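DNA/RNA-binding protein Alba (PDB 4Z9E) probably binds double-stranded DNA tightly and without sequence specificity, helping to compact the archaeal chromosome, and belongs to the histone-like Alba family. Local coordinates at residues I34-K39 and S81-T86. Residues are numbered along the deposited sequence; the frame is centred on the assembly and turned at random.
Sequences IKARGK and SSIEIT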
loop_
_atom_site.group_PDB
_atom_site.type_symbol
_atom_site.label_atom_id
_atom_site.label_comp_id
_atom_site.label_asym_id
_atom_site.label_seq_id
_atom_site.Cartn_x
_atom_site.Cartn_y
_atom_site.Cartn_z
ATOM N N ILE A 34 9.776 -3.754 5.529
ATOM C CA ILE A 34 8.702 -3.232 6.349
ATOM C C ILE A 34 7.425 -4.004 6.010
ATOM O O ILE A 34 7.087 -4.168 4.833
ATOM C CB ILE A 34 8.494 -1.731 6.072
ATOM C CG1 ILE A 34 9.792 -0.965 6.341
ATOM C CG2 ILE A 34 7.337 -1.194 6.897
ATOM C CD1 ILE A 34 9.916 0.328 5.561
ATOM N N LYS A 35 6.707 -4.442 7.038
ATOM C CA LYS A 35 5.541 -5.305 6.875
ATOM C C LYS A 35 4.378 -4.799 7.713
ATOM O O LYS A 35 4.562 -4.456 8.866
ATOM C CB LYS A 35 5.896 -6.748 7.274
ATOM C CG LYS A 35 4.779 -7.767 7.081
ATOM C CD LYS A 35 4.762 -8.397 5.679
ATOM C CE LYS A 35 3.336 -8.642 5.160
ATOM N NZ LYS A 35 2.408 -9.253 6.161
ATOM N N ALA A 36 3.180 -4.750 7.129
ATOM C CA ALA A 36 1.979 -4.354 7.847
ATOM C C ALA A 36 0.721 -5.014 7.270
ATOM O O ALA A 36 0.716 -5.438 6.118
ATOM C CB ALA A 36 1.823 -2.833 7.807
ATOM N N ARG A 37 -0.353 -5.031 8.058
ATOM C CA ARG A 37 -1.616 -5.651 7.703
ATOM C C ARG A 37 -2.770 -4.703 8.010
ATOM O O ARG A 37 -2.724 -3.939 8.982
ATOM C CB ARG A 37 -1.858 -6.905 8.558
ATOM C CG ARG A 37 -0.818 -7.999 8.494
ATOM C CD ARG A 37 -1.489 -9.281 8.960
ATOM N NE ARG A 37 -0.692 -10.041 9.909
ATOM C CZ ARG A 37 -0.576 -9.738 11.202
ATOM N NH1 ARG A 37 -1.195 -8.674 11.700
ATOM N NH2 ARG A 37 0.169 -10.500 12.001
ATOM N N GLY A 38 -3.831 -4.803 7.210
ATOM C CA GLY A 38 -5.059 -4.071 7.466
ATOM C C GLY A 38 -4.898 -2.559 7.408
ATOM O O GLY A 38 -4.277 -2.030 6.504
ATOM N N LYS A 39 -5.484 -1.882 8.384
ATOM C CA LYS A 39 -5.463 -0.442 8.489
ATOM C C LYS A 39 -4.044 0.124 8.438
ATOM O O LYS A 39 -3.802 1.118 7.746
ATOM C CB LYS A 39 -6.184 0.004 9.756
ATOM C CG LYS A 39 -7.683 -0.270 9.751
ATOM C CD LYS A 39 -8.330 0.182 11.063
ATOM C CE LYS A 39 -9.842 -0.055 11.083
ATOM N NZ LYS A 39 -10.444 0.374 12.385
ATOM N N SER A 81 -5.634 -7.729 4.110
ATOM C CA SER A 81 -4.587 -7.300 3.173
ATOM C C SER A 81 -3.238 -7.085 3.894
ATOM O O SER A 81 -3.176 -6.709 5.071
ATOM C CB SER A 81 -4.994 -5.997 2.491
ATOM O OG SER A 81 -5.989 -6.183 1.493
ATOM N N SER A 82 -2.149 -7.311 3.175
ATOM C CA SER A 82 -0.840 -7.116 3.745
ATOM C C SER A 82 0.126 -6.498 2.723
ATOM O O SER A 82 -0.038 -6.671 1.499
ATOM C CB SER A 82 -0.304 -8.439 4.301
ATOM O OG SER A 82 0.557 -9.049 3.371
ATOM N N ILE A 83 1.119 -5.772 3.225
ATOM C CA ILE A 83 2.140 -5.186 2.366
ATOM C C ILE A 83 3.489 -5.538 2.955
ATOM O O ILE A 83 3.640 -5.649 4.170
ATOM C CB ILE A 83 1.968 -3.664 2.168
ATOM C CG1 ILE A 83 2.937 -3.132 1.112
ATOM C CG2 ILE A 83 2.202 -2.929 3.465
ATOM C CD1 ILE A 83 2.684 -1.693 0.690
ATOM N N GLU A 84 4.443 -5.756 2.061
ATOM C CA GLU A 84 5.823 -5.967 2.407
ATOM C C GLU A 84 6.583 -5.013 1.503
ATOM O O GLU A 84 6.466 -5.101 0.272
ATOM C CB GLU A 84 6.199 -7.419 2.139
ATOM C CG GLU A 84 7.657 -7.787 2.332
ATOM C CD GLU A 84 7.967 -9.218 1.873
ATOM O OE1 GLU A 84 7.177 -10.148 2.193
ATOM O OE2 GLU A 84 9.001 -9.421 1.188
ATOM N N ILE A 85 7.307 -4.071 2.119
ATOM C CA ILE A 85 8.138 -3.079 1.404
ATOM C C ILE A 85 9.623 -3.318 1.699
ATOM O O ILE A 85 10.057 -3.292 2.866
ATOM C CB ILE A 85 7.782 -1.620 1.791
ATOM C CG1 ILE A 85 6.289 -1.350 1.654
ATOM C CG2 ILE A 85 8.537 -0.620 0.934
ATOM C CD1 ILE A 85 5.823 -0.139 2.441
ATOM N N THR A 86 10.394 -3.547 0.639
ATOM C CA THR A 86 11.835 -3.763 0.745
ATOM C C THR A 86 12.597 -2.500 0.373
ATOM O O THR A 86 12.455 -2.010 -0.734
ATOM C CB THR A 86 12.306 -4.907 -0.189
ATOM O OG1 THR A 86 11.578 -6.087 0.130
ATOM C CG2 THR A 86 13.793 -5.194 -0.029
#
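Ile-34 and Ile-85 form a hydrogen-bonded antiparallel pair, and each backbone N donates to the other's O over 2.7 Å, both bonds almost straight at 172°. Ala-36 and Ile-83 repeat the exchange two residues on, and Gly-38 N adds a bond of 2.9 Å to Ser-81 O. The pairing illustrates how the alternation of a strand divides its side chains: Ile-34, Ala-36, Ile-83 and Ile-85 share one face, while Lys-35, Arg-37, Ser-82 and Glu-84 share the other. On the polar face, Lys-35 leaves with CG anti to its backbone N (chi1 -177°), then bends at each later torsion, which lays its chain across strand 80-88. Lys-35 CD lies 3.9 Å from Glu-84 CB, and CE of the same lysine comes within 3.3 Å of Ser-82 OG. Its NZ is held by a salt bridge to Glu-69, whose carboxylate also takes a weak hydrogen bond from Ser-82. A leucine in place of Lys-35 would probably leave the Glu-69 carboxylate without this salt-bridge partner beside Ser-82. Beneath the apolar face runs helix 41-55, with Ala-44 touching both Ile-34 and Ala-36, and Leu-66 of the second subunit packs on Ile-85. The two central strands of the Alba sheet are thus joined here, flanked by strand 6-8 beyond 31-37 and by strand 60-69 beyond 80-88.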